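DNA alpha-glucosyltransferase (Enterobacteria phage T4, PDB 1YA6) is a phage-encoded glycosyltransferase of the GT-B fold, with two domains each built on a parallel sheet, seen here with DNA and uridine-5'-diphosphate. Local coordinates at residues 199-204 and 231-236; 256-261 and 274-279; 295-300 and 307-312. One frame throughout, in Å; residues are numbered along the deposited sequence.

In the fold
Contact 1 (199-204 with 231-236) is the buried core of one of the protein's two parallel sheets. Contact 2 (256-261 with 274-279) lies at the edge of the same sheet and is only partly buried. The two adjoin, because strands 231-235 and 272-275 are neighbours. Contact 3 (295-300 with 307-312) is buried close to the centre of the chain, after strand 290-295 on the other side of strand 201-205. The chemistry follows the place: regular backbone bonds in contact 1, a single bridge giving way to side-chain and water links in contact 2, and only side-chain bonds across contact 3. Contacts 2 and 3 reach uridine-5'-diphosphate, at its base and ribose and at its alpha phosphate respectively.

Contact 1 of 3, residues 199-204 and 231-236; sequences MNINRW and STVMEG
Asn202 and Trp204 turn both their backbone N and O toward strand 231-235, which runs parallel to their own. The shortest of the five bonds between the backbones joins Val233 N to Asn202 O at 2.6 Å and is nearly straight, 168° at the hydrogen. Trp204 N reaches Val233 O at 2.7 Å, and Glu235 N returns to Trp204 O at 2.8 Å. Toward the start of the strands, Asn202 N binds Ser231 O and Ser231 N binds Asn200 O, each at 2.9 Å. Ile201 and Arg203 make their backbone bonds on the far side, to strand 290-295.

On the face of Ile201 and Arg203, a loose salt bridge links Arg203 NH1 to Glu235 OE2 at 3.5 Å, the guanidinium and carboxylate planes standing 86° apart. Both groups have firmer partners outside the two segments, Ser290 for Arg203 NE and Arg286 for Glu235 OE1. Val233 lies alongside Arg203 and lays its CB over one face of the guanidinium, while Ile201 CD1 packs on Ser231 CB.

On the other face, shared with Asn202 and Thr232, Trp204 and Met234 form an apolar pair. Met234 bends at its last torsion (chi3 73°), which brings CE over one face of the Trp204 indole, 4.1 Å from the centroid of the six-membered ring, in a CH-pi contact, while SD approaches the five-membered ring obliquely, a Met-aromatic contact. Met217 and Phe214 of helix 214-225 pack on this pair. Strand 201-205, helix 214-225 and strand 231-235 thus form one beta-alpha-beta unit at the heart of a Rossmann-like domain of the GT-B fold.

Contact 2 of 3, residues 256-261 and 274-279; sequences YGNREI and ILDCYI. With UDP (uridine-5'-diphosphate), chain I.
Asn258 reaches across to the loop that follows strand 272-275. From CB, chi1 of -81° sets CG beside the backbone N and anti to the carbonyl carbon, which carries the amide over to the Cys277-Tyr278 peptide. CG faces Cys277 O, and the two arms of the amide then part. Asn258 ND2 donates to Cys277 O at 2.6 Å, but the 130° at the hydrogen leaves the bond weak. Asn258 OD1 sits 3.7 Å from Leu275 CD1 and accepts from a water, 2.6 Å from that OD1, which itself accepts from Ile279 N. A second water joins Asn258 N to Asp276 OD2, tying the two loops together.

Next to this polar link Leu275 crosses the asparagine at about a right angle and touches Ile261 CD1 with its CD2. The pairing of strands 253-256 and 272-275 closes here with a parallel bridge between Tyr256 and Leu275, in which Tyr256 N binds Ile274 O at 2.8 Å and Asp276 N makes a weak bond to Tyr256 O.

Beyond Cys277, whose side chain packs on an adenine base of the bound DNA, Tyr278 meets the nucleotide on two fronts. Tyr278 N donates to O4 of uridine-5'-diphosphate at 2.9 Å, and Tyr278 O accepts from N3 of the same ligand at 2.8 Å. With CG lodged between the backbone N and carbonyl carbon (chi1 67°), the ring offers one face to the uracil, and Tyr278 OH donates to the ribose O2' at 3.1 Å. Backbone N and O thus match the acceptor and donor of the uracil edge, so the base is read largely through the main chain, with the ring covering it; Asn258, through its weak bond to Cys277 O and its water to Ile279 N, may steady this peptide.

Contact 3 of 3, residues 295-300 and 307-312; sequences QLSKLN and SLEYTH. With UDP (uridine-5'-diphosphate), chain I; NCO (cobalt hexammine(III)), chain F.
The carboxamide of Gln295 lies almost flat on the His312 imidazole, the two planes only 16° apart and Gln295 CD 3.1 Å above the ring toward its rim. Leu308 CD2 covers the opposite face, and in the ring plane His312 ND1 accepts from Glu309 N in a nearly straight bond of 170°, which fixes its rotation.

The bend of Gln295 at chi2 (-70°) folds its amide back over this ring, and both ends of the amide are gripped. Gln295 OE1 accepts from Ser297 N at 2.9 Å. Gln295 NE2 donates to Thr311 OG1 at 2.8 Å and, in the amide plane, to Glu309 OE1 at 3.2 Å. That oxygen is met from above the carboxylate plane by the amide and nearly along its C-O axis by Ser297 OG, 2.7 Å from Glu309 OE1.

The other oxygen, Glu309 OE2, accepts from the cobalt hexammine(III) ammine N3 at 2.7 Å and forms a salt bridge with Lys212. Glu309 is the N-cap of helix 310-318, whose first turn binds the alpha phosphate of uridine-5'-diphosphate: Tyr310 N donates to O1A, and Thr311 N to O2A at 3.0 Å. The helix N-terminus would be expected to help offset the phosphate charge. Gln295 and Ser297 probably act as a second shell: their bonds to Glu309 OE1 would leave OE2 turned to the cation, with Thr311 OG1 keeping a weak bond to O2A.

Contact 1 of 3, residues 199-204 and 231-236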
loop_
_atom_site.group_PDB
_atom_site.type_symbol
_atom_site.label_atom_id
_atom_site.label_comp_id
_atom_site.label_asym_id
_atom_site.label_seq_id
_atom_site.Cartn_x
_atom_site.Cartn_y
_atom_site.Cartn_z
ATOM N N MET C 199 8.625 -18.104 15.170
ATOM C CA MET C 199 7.179 -18.267 15.281
ATOM C C MET C 199 6.530 -17.501 16.432
ATOM O O MET C 199 5.301 -17.442 16.525
ATOM C CB MET C 199 6.843 -19.746 15.439
ATOM C CG MET C 199 7.302 -20.629 14.301
ATOM S SD MET C 199 6.407 -20.289 12.791
ATOM C CE MET C 199 7.754 -19.615 11.815
ATOM N N ASN C 200 7.350 -16.932 17.313
ATOM C CA ASN C 200 6.831 -16.200 18.467
ATOM C C ASN C 200 6.734 -14.698 18.258
ATOM O O ASN C 200 6.560 -13.939 19.213
ATOM C CB ASN C 200 7.686 -16.481 19.709
ATOM C CG ASN C 200 7.606 -17.938 20.167
ATOM O OD1 ASN C 200 6.710 -18.697 19.755
ATOM N ND2 ASN C 200 8.536 -18.329 21.036
ATOM N N ILE C 201 6.846 -14.263 17.010
ATOM C CA ILE C 201 6.761 -12.842 16.710
ATOM C C ILE C 201 5.597 -12.550 15.766
ATOM O O ILE C 201 5.505 -13.118 14.676
ATOM C CB ILE C 201 8.064 -12.320 16.067
ATOM C CG1 ILE C 201 9.254 -12.554 17.007
ATOM C CG2 ILE C 201 7.909 -10.845 15.721
ATOM C CD1 ILE C 201 9.139 -11.861 18.348
ATOM N N ASN C 202 4.702 -11.673 16.206
ATOM C CA ASN C 202 3.554 -11.284 15.400
ATOM C C ASN C 202 3.738 -9.826 15.017
ATOM O O ASN C 202 3.801 -8.947 15.883
ATOM C CB ASN C 202 2.265 -11.473 16.185
ATOM C CG ASN C 202 2.086 -12.892 16.646
ATOM O OD1 ASN C 202 2.707 -13.316 17.621
ATOM N ND2 ASN C 202 1.247 -13.648 15.940
ATOM N N ARG C 203 3.837 -9.583 13.712
ATOM C CA ARG C 203 4.051 -8.235 13.204
ATOM C C ARG C 203 2.837 -7.698 12.462
ATOM O O ARG C 203 2.295 -8.347 11.566
ATOM C CB ARG C 203 5.280 -8.215 12.288
ATOM C CG ARG C 203 6.096 -6.925 12.321
ATOM C CD ARG C 203 7.478 -7.149 11.689
ATOM N NE ARG C 203 8.233 -8.178 12.405
ATOM C CZ ARG C 203 9.195 -7.939 13.297
ATOM N NH1 ARG C 203 9.553 -6.691 13.601
ATOM N NH2 ARG C 203 9.785 -8.960 13.908
ATOM N N TRP C 204 2.413 -6.509 12.870
ATOM C CA TRP C 204 1.282 -5.814 12.269
ATOM C C TRP C 204 1.906 -4.627 11.551
ATOM O O TRP C 204 2.775 -3.969 12.111
ATOM C CB TRP C 204 0.340 -5.309 13.379
ATOM C CG TRP C 204 -0.821 -4.469 12.915
ATOM C CD1 TRP C 204 -2.099 -4.901 12.647
ATOM C CD2 TRP C 204 -0.824 -3.052 12.690
ATOM N NE1 TRP C 204 -2.893 -3.839 12.275
ATOM C CE2 TRP C 204 -2.141 -2.694 12.292
ATOM C CE3 TRP C 204 0.151 -2.052 12.788
ATOM C CZ2 TRP C 204 -2.504 -1.370 11.994
ATOM C CZ3 TRP C 204 -0.212 -0.726 12.492
ATOM C CH2 TRP C 204 -1.532 -0.402 12.101
ATOM N N SER C 231 4.920 -12.530 21.189
ATOM C CA SER C 231 5.247 -11.121 21.117
ATOM C C SER C 231 4.524 -10.450 19.963
ATOM O O SER C 231 4.153 -11.093 18.981
ATOM C CB SER C 231 6.757 -10.921 20.995
ATOM O OG SER C 231 7.385 -11.097 22.255
ATOM N N THR C 232 4.301 -9.152 20.100
ATOM C CA THR C 232 3.624 -8.414 19.060
ATOM C C THR C 232 4.348 -7.145 18.715
ATOM O O THR C 232 4.766 -6.384 19.593
ATOM C CB THR C 232 2.189 -8.047 19.466
ATOM O OG1 THR C 232 1.355 -9.206 19.351
ATOM C CG2 THR C 232 1.637 -6.950 18.563
ATOM N N VAL C 233 4.505 -6.926 17.421
ATOM C CA VAL C 233 5.132 -5.712 16.951
ATOM C C VAL C 233 4.145 -5.081 15.984
ATOM O O VAL C 233 3.426 -5.780 15.249
ATOM C CB VAL C 233 6.478 -5.974 16.234
ATOM C CG1 VAL C 233 7.068 -4.657 15.745
ATOM C CG2 VAL C 233 7.451 -6.640 17.185
ATOM N N MET C 234 4.097 -3.753 16.032
ATOM C CA MET C 234 3.234 -2.952 15.183
ATOM C C MET C 234 4.079 -1.830 14.597
ATOM O O MET C 234 4.514 -0.912 15.304
ATOM C CB MET C 234 2.068 -2.417 16.004
ATOM C CG MET C 234 1.064 -3.506 16.315
ATOM S SD MET C 234 -0.211 -2.990 17.481
ATOM C CE MET C 234 -1.235 -1.877 16.446
ATOM N N GLU C 235 4.328 -1.934 13.298
ATOM C CA GLU C 235 5.147 -0.962 12.592
ATOM C C GLU C 235 4.328 0.049 11.803
ATOM O O GLU C 235 3.318 -0.292 11.172
ATOM C CB GLU C 235 6.104 -1.679 11.631
ATOM C CG GLU C 235 7.095 -2.626 12.299
ATOM C CD GLU C 235 8.190 -3.104 11.347
ATOM O OE1 GLU C 235 8.784 -2.249 10.651
ATOM O OE2 GLU C 235 8.466 -4.325 11.305
ATOM N N GLY C 236 4.763 1.303 11.849
ATOM C CA GLY C 236 4.088 2.332 11.087
ATOM C C GLY C 236 3.159 3.285 11.801
ATOM O O GLY C 236 2.724 4.261 11.187
#

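Contact 2 of 3, residues 256-261 and 274-279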
loop_
_atom_site.group_PDB
_atom_site.type_symbol
_atom_site.label_atom_id
_atom_site.label_comp_id
_atom_site.label_asym_id
_atom_site.label_seq_id
_atom_site.Cartn_x
_atom_site.Cartn_y
_atom_site.Cartn_z
ATOM N N TYR C 256 9.126 2.989 19.903
ATOM C CA TYR C 256 10.487 3.057 19.366
ATOM C C TYR C 256 10.542 3.788 18.038
ATOM O O TYR C 256 9.566 3.818 17.287
ATOM C CB TYR C 256 11.070 1.664 19.121
ATOM C CG TYR C 256 10.973 0.737 20.291
ATOM C CD1 TYR C 256 9.802 0.018 20.532
ATOM C CD2 TYR C 256 12.037 0.605 21.188
ATOM C CE1 TYR C 256 9.686 -0.809 21.639
ATOM C CE2 TYR C 256 11.934 -0.216 22.302
ATOM C CZ TYR C 256 10.755 -0.920 22.526
ATOM O OH TYR C 256 10.618 -1.701 23.650
ATOM N N GLY C 257 11.708 4.362 17.761
ATOM C CA GLY C 257 11.947 5.051 16.509
ATOM C C GLY C 257 12.836 4.117 15.696
ATOM O O GLY C 257 13.330 3.122 16.230
ATOM N N ASN C 258 13.053 4.416 14.420
ATOM C CA ASN C 258 13.878 3.548 13.586
ATOM C C ASN C 258 15.314 3.354 14.069
ATOM O O ASN C 258 15.931 2.321 13.794
ATOM C CB ASN C 258 13.893 4.058 12.151
ATOM C CG ASN C 258 12.672 3.637 11.381
ATOM O OD1 ASN C 258 12.362 2.449 11.291
ATOM N ND2 ASN C 258 11.973 4.604 10.813
ATOM N N ARG C 259 15.844 4.341 14.784
ATOM C CA ARG C 259 17.211 4.256 15.292
ATOM C C ARG C 259 17.263 3.531 16.636
ATOM O O ARG C 259 18.330 3.098 17.078
ATOM C CB ARG C 259 17.804 5.659 15.407
ATOM C CG ARG C 259 17.997 6.333 14.053
ATOM C CD ARG C 259 17.954 7.846 14.168
ATOM N NE ARG C 259 19.007 8.374 15.031
ATOM C CZ ARG C 259 19.032 9.620 15.499
ATOM N NH1 ARG C 259 18.058 10.468 15.186
ATOM N NH2 ARG C 259 20.028 10.023 16.280
ATOM N N GLU C 260 16.100 3.385 17.271
ATOM C CA GLU C 260 15.994 2.702 18.556
ATOM C C GLU C 260 15.371 1.318 18.362
ATOM O O GLU C 260 14.932 0.692 19.327
ATOM C CB GLU C 260 15.101 3.490 19.517
ATOM C CG GLU C 260 15.263 4.999 19.491
ATOM C CD GLU C 260 14.244 5.698 20.390
ATOM O OE1 GLU C 260 13.026 5.483 20.195
ATOM O OE2 GLU C 260 14.658 6.458 21.293
ATOM N N ILE C 261 15.323 0.837 17.123
ATOM C CA ILE C 261 14.718 -0.467 16.855
ATOM C C ILE C 261 15.517 -1.614 17.481
ATOM O O ILE C 261 15.129 -2.780 17.402
ATOM C CB ILE C 261 14.578 -0.700 15.332
ATOM C CG1 ILE C 261 13.752 -1.958 15.063
ATOM C CG2 ILE C 261 15.943 -0.826 14.698
ATOM C CD1 ILE C 261 13.543 -2.234 13.602
ATOM N N ILE C 274 5.754 -0.776 19.509
ATOM C CA ILE C 274 5.326 0.037 18.390
ATOM C C ILE C 274 6.471 0.793 17.744
ATOM O O ILE C 274 7.203 1.533 18.399
ATOM C CB ILE C 274 4.243 1.063 18.843
ATOM C CG1 ILE C 274 3.184 0.357 19.699
ATOM C CG2 ILE C 274 3.594 1.734 17.622
ATOM C CD1 ILE C 274 2.571 -0.877 19.053
ATOM N N LEU C 275 6.612 0.607 16.441
ATOM C CA LEU C 275 7.651 1.286 15.684
ATOM C C LEU C 275 6.902 2.306 14.839
ATOM O O LEU C 275 5.821 1.989 14.337
ATOM C CB LEU C 275 8.371 0.265 14.805
ATOM C CG LEU C 275 9.309 0.752 13.709
ATOM C CD1 LEU C 275 10.367 1.657 14.287
ATOM C CD2 LEU C 275 9.927 -0.445 13.032
ATOM N N ASP C 276 7.429 3.524 14.691
ATOM C CA ASP C 276 6.720 4.509 13.878
ATOM C C ASP C 276 7.053 4.372 12.399
ATOM O O ASP C 276 7.494 3.307 11.955
ATOM C CB ASP C 276 6.987 5.941 14.356
ATOM C CG ASP C 276 8.392 6.403 14.089
ATOM O OD1 ASP C 276 8.673 7.600 14.351
ATOM O OD2 ASP C 276 9.209 5.578 13.620
ATOM N N CYS C 277 6.818 5.428 11.630
ATOM C CA CYS C 277 7.104 5.381 10.202
ATOM C C CYS C 277 8.402 4.637 9.962
ATOM O O CYS C 277 9.466 5.040 10.419
ATOM C CB CYS C 277 7.174 6.785 9.645
ATOM S SG CYS C 277 5.648 7.621 9.997
ATOM N N TYR C 278 8.285 3.541 9.228
ATOM C CA TYR C 278 9.400 2.658 8.946
ATOM C C TYR C 278 9.854 2.641 7.482
ATOM O O TYR C 278 9.108 3.040 6.578
ATOM C CB TYR C 278 8.983 1.257 9.365
ATOM C CG TYR C 278 7.867 0.712 8.508
ATOM C CD1 TYR C 278 8.111 0.283 7.206
ATOM C CD2 TYR C 278 6.570 0.604 9.001
ATOM C CE1 TYR C 278 7.097 -0.248 6.430
ATOM C CE2 TYR C 278 5.547 0.078 8.225
ATOM C CZ TYR C 278 5.818 -0.349 6.951
ATOM O OH TYR C 278 4.822 -0.914 6.193
ATOM N N ILE C 279 11.082 2.167 7.267
ATOM C CA ILE C 279 11.665 2.051 5.936
ATOM C C ILE C 279 11.088 0.775 5.314
ATOM O O ILE C 279 11.130 -0.281 5.933
ATOM C CB ILE C 279 13.187 1.899 6.038
ATOM C CG1 ILE C 279 13.759 3.017 6.906
ATOM C CG2 ILE C 279 13.802 1.869 4.658
ATOM C CD1 ILE C 279 13.712 4.366 6.268
HETATM N N1 UDP I . 4.946 1.878 4.205
HETATM C C2 UDP I . 6.251 2.186 4.498
HETATM N N3 UDP I . 6.440 2.821 5.699
HETATM C C4 UDP I . 5.477 3.151 6.626
HETATM C C5 UDP I . 4.147 2.764 6.260
HETATM C C6 UDP I . 3.935 2.157 5.089
HETATM O O2 UDP I . 7.177 1.907 3.751
HETATM O O4 UDP I . 5.805 3.739 7.663
HETATM C "C1'" UDP I . 4.680 1.266 2.900
HETATM C "C2'" UDP I . 3.900 -0.038 2.973
HETATM O "O2'" UDP I . 4.797 -1.120 3.105
HETATM C "C3'" UDP I . 3.166 -0.028 1.635
HETATM C "C4'" UDP I . 2.880 1.455 1.412
HETATM O "O4'" UDP I . 3.889 2.174 2.165
HETATM O "O3'" UDP I . 4.020 -0.520 0.618
HETATM C "C5'" UDP I . 1.514 1.927 1.853
HETATM O "O5'" UDP I . 0.525 1.509 0.921
HETATM P PA UDP I . -0.743 0.648 1.375
HETATM O O1A UDP I . -1.565 0.401 0.155
HETATM O O2A UDP I . -0.254 -0.500 2.178
HETATM O O3A UDP I . -1.591 1.611 2.399
HETATM P PB UDP I . -1.794 3.234 2.447
HETATM O O1B UDP I . -3.229 3.470 2.771
HETATM O O2B UDP I . -0.745 3.800 3.328
HETATM O O3B UDP I . -1.530 3.722 0.956
HETATM O O HOH W 1 12.349 0.596 9.506
HETATM O O HOH W 2 11.964 7.044 13.538
#

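Contact 3 of 3, residues 295-300 and 307-312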
loop_
_atom_site.group_PDB
_atom_site.type_symbol
_atom_site.label_atom_id
_atom_site.label_comp_id
_atom_site.label_asym_id
_atom_site.label_seq_id
_atom_site.Cartn_x
_atom_site.Cartn_y
_atom_site.Cartn_z
ATOM N N GLN C 295 -2.454 -7.798 8.583
ATOM C CA GLN C 295 -2.943 -6.716 7.738
ATOM C C GLN C 295 -4.460 -6.784 7.918
ATOM O O GLN C 295 -5.149 -7.526 7.229
ATOM C CB GLN C 295 -2.542 -6.937 6.275
ATOM C CG GLN C 295 -2.323 -5.654 5.502
ATOM C CD GLN C 295 -3.603 -4.892 5.239
ATOM O OE1 GLN C 295 -4.638 -5.153 5.859
ATOM N NE2 GLN C 295 -3.540 -3.932 4.313
ATOM N N LEU C 296 -4.963 -5.985 8.855
ATOM C CA LEU C 296 -6.379 -5.985 9.205
ATOM C C LEU C 296 -7.204 -4.806 8.699
ATOM O O LEU C 296 -8.007 -4.253 9.444
ATOM C CB LEU C 296 -6.505 -6.077 10.731
ATOM C CG LEU C 296 -5.476 -6.992 11.420
ATOM C CD1 LEU C 296 -5.495 -6.768 12.918
ATOM C CD2 LEU C 296 -5.761 -8.446 11.085
ATOM N N SER C 297 -7.014 -4.430 7.437
ATOM C CA SER C 297 -7.769 -3.327 6.853
ATOM C C SER C 297 -9.190 -3.797 6.596
ATOM O O SER C 297 -9.397 -4.905 6.108
ATOM C CB SER C 297 -7.123 -2.866 5.549
ATOM O OG SER C 297 -5.866 -2.282 5.813
ATOM N N LYS C 298 -10.154 -2.934 6.899
ATOM C CA LYS C 298 -11.564 -3.265 6.768
ATOM C C LYS C 298 -12.350 -2.226 5.977
ATOM O O LYS C 298 -13.250 -1.583 6.523
ATOM C CB LYS C 298 -12.152 -3.386 8.173
ATOM C CG LYS C 298 -11.086 -3.769 9.217
ATOM C CD LYS C 298 -11.489 -3.493 10.674
ATOM C CE LYS C 298 -11.593 -2.006 10.983
ATOM N NZ LYS C 298 -11.793 -1.755 12.435
ATOM N N LEU C 299 -12.037 -2.057 4.696
ATOM C CA LEU C 299 -12.760 -1.072 3.887
ATOM C C LEU C 299 -14.187 -1.478 3.485
ATOM O O LEU C 299 -14.474 -2.660 3.285
ATOM C CB LEU C 299 -11.961 -0.726 2.629
ATOM C CG LEU C 299 -10.943 0.406 2.754
ATOM C CD1 LEU C 299 -10.376 0.681 1.380
ATOM C CD2 LEU C 299 -11.599 1.665 3.318
ATOM N N ASN C 300 -15.061 -0.477 3.353
ATOM C CA ASN C 300 -16.473 -0.675 2.989
ATOM C C ASN C 300 -16.624 -1.188 1.549
ATOM O O ASN C 300 -16.031 -0.634 0.623
ATOM C CB ASN C 300 -17.234 0.646 3.176
ATOM C CG ASN C 300 -18.714 0.438 3.440
ATOM O OD1 ASN C 300 -19.474 0.056 2.546
ATOM N ND2 ASN C 300 -19.133 0.685 4.684
ATOM N N SER C 307 -9.024 -4.686 -5.659
ATOM C CA SER C 307 -7.809 -4.092 -5.121
ATOM C C SER C 307 -7.432 -4.394 -3.682
ATOM O O SER C 307 -8.145 -4.033 -2.749
ATOM C CB SER C 307 -7.855 -2.571 -5.293
ATOM O OG SER C 307 -8.083 -2.218 -6.647
ATOM N N LEU C 308 -6.302 -5.069 -3.510
ATOM C CA LEU C 308 -5.787 -5.320 -2.180
ATOM C C LEU C 308 -4.814 -4.152 -2.003
ATOM O O LEU C 308 -4.587 -3.389 -2.953
ATOM C CB LEU C 308 -5.027 -6.647 -2.100
ATOM C CG LEU C 308 -5.830 -7.909 -1.792
ATOM C CD1 LEU C 308 -4.851 -9.081 -1.636
ATOM C CD2 LEU C 308 -6.657 -7.723 -0.514
ATOM N N GLU C 309 -4.244 -4.014 -0.810
ATOM C CA GLU C 309 -3.310 -2.935 -0.518
ATOM C C GLU C 309 -1.860 -3.409 -0.502
ATOM O O GLU C 309 -1.581 -4.568 -0.199
ATOM C CB GLU C 309 -3.657 -2.322 0.828
ATOM C CG GLU C 309 -5.062 -1.779 0.872
ATOM C CD GLU C 309 -5.358 -1.086 2.178
ATOM O OE1 GLU C 309 -5.586 -1.792 3.183
ATOM O OE2 GLU C 309 -5.338 0.165 2.200
ATOM N N TYR C 310 -0.931 -2.515 -0.822
ATOM C CA TYR C 310 0.467 -2.902 -0.830
ATOM C C TYR C 310 0.912 -3.743 0.360
ATOM O O TYR C 310 1.597 -4.753 0.168
ATOM C CB TYR C 310 1.362 -1.669 -1.003
ATOM C CG TYR C 310 1.368 -1.274 -2.452
ATOM C CD1 TYR C 310 0.809 -0.072 -2.890
ATOM C CD2 TYR C 310 1.788 -2.190 -3.409
ATOM C CE1 TYR C 310 0.653 0.184 -4.255
ATOM C CE2 TYR C 310 1.641 -1.944 -4.757
ATOM C CZ TYR C 310 1.070 -0.772 -5.183
ATOM O OH TYR C 310 0.866 -0.614 -6.538
ATOM N N THR C 311 0.530 -3.356 1.576
ATOM C CA THR C 311 0.927 -4.119 2.761
ATOM C C THR C 311 0.330 -5.512 2.750
ATOM O O THR C 311 0.806 -6.396 3.449
ATOM C CB THR C 311 0.511 -3.429 4.070
ATOM O OG1 THR C 311 -0.879 -3.094 4.014
ATOM C CG2 THR C 311 1.358 -2.183 4.304
ATOM N N HIS C 312 -0.722 -5.700 1.965
ATOM C CA HIS C 312 -1.350 -7.004 1.829
ATOM C C HIS C 312 -0.412 -7.907 1.009
ATOM O O HIS C 312 -0.117 -9.039 1.399
ATOM C CB HIS C 312 -2.684 -6.875 1.087
ATOM C CG HIS C 312 -3.866 -6.679 1.980
ATOM N ND1 HIS C 312 -4.876 -5.789 1.686
ATOM C CD2 HIS C 312 -4.228 -7.296 3.130
ATOM C CE1 HIS C 312 -5.810 -5.865 2.618
ATOM N NE2 HIS C 312 -5.440 -6.771 3.505
HETATM N N1 UDP I . 4.946 1.878 4.205
HETATM C C2 UDP I . 6.251 2.186 4.498
HETATM N N3 UDP I . 6.440 2.821 5.699
HETATM C C4 UDP I . 5.477 3.151 6.626
HETATM C C5 UDP I . 4.147 2.764 6.260
HETATM C C6 UDP I . 3.935 2.157 5.089
HETATM O O2 UDP I . 7.177 1.907 3.751
HETATM O O4 UDP I . 5.805 3.739 7.663
HETATM C "C1'" UDP I . 4.680 1.266 2.900
HETATM C "C2'" UDP I . 3.900 -0.038 2.973
HETATM O "O2'" UDP I . 4.797 -1.120 3.105
HETATM C "C3'" UDP I . 3.166 -0.028 1.635
HETATM C "C4'" UDP I . 2.880 1.455 1.412
HETATM O "O4'" UDP I . 3.889 2.174 2.165
HETATM O "O3'" UDP I . 4.020 -0.520 0.618
HETATM C "C5'" UDP I . 1.514 1.927 1.853
HETATM O "O5'" UDP I . 0.525 1.509 0.921
HETATM P PA UDP I . -0.743 0.648 1.375
HETATM O O1A UDP I . -1.565 0.401 0.155
HETATM O O2A UDP I . -0.254 -0.500 2.178
HETATM O O3A UDP I . -1.591 1.611 2.399
HETATM P PB UDP I . -1.794 3.234 2.447
HETATM O O1B UDP I . -3.229 3.470 2.771
HETATM O O2B UDP I . -0.745 3.800 3.328
HETATM O O3B UDP I . -1.530 3.722 0.956
HETATM CO CO NCO F . -5.058 3.144 -0.590
HETATM N N1 NCO F . -3.551 2.154 0.283
HETATM N N2 NCO F . -5.006 1.837 -2.112
HETATM N N3 NCO F . -6.307 1.969 0.403
HETATM N N4 NCO F . -6.575 4.100 -1.463
HETATM N N5 NCO F . -5.088 4.469 0.931
HETATM N N6 NCO F . -3.728 4.319 -1.554
#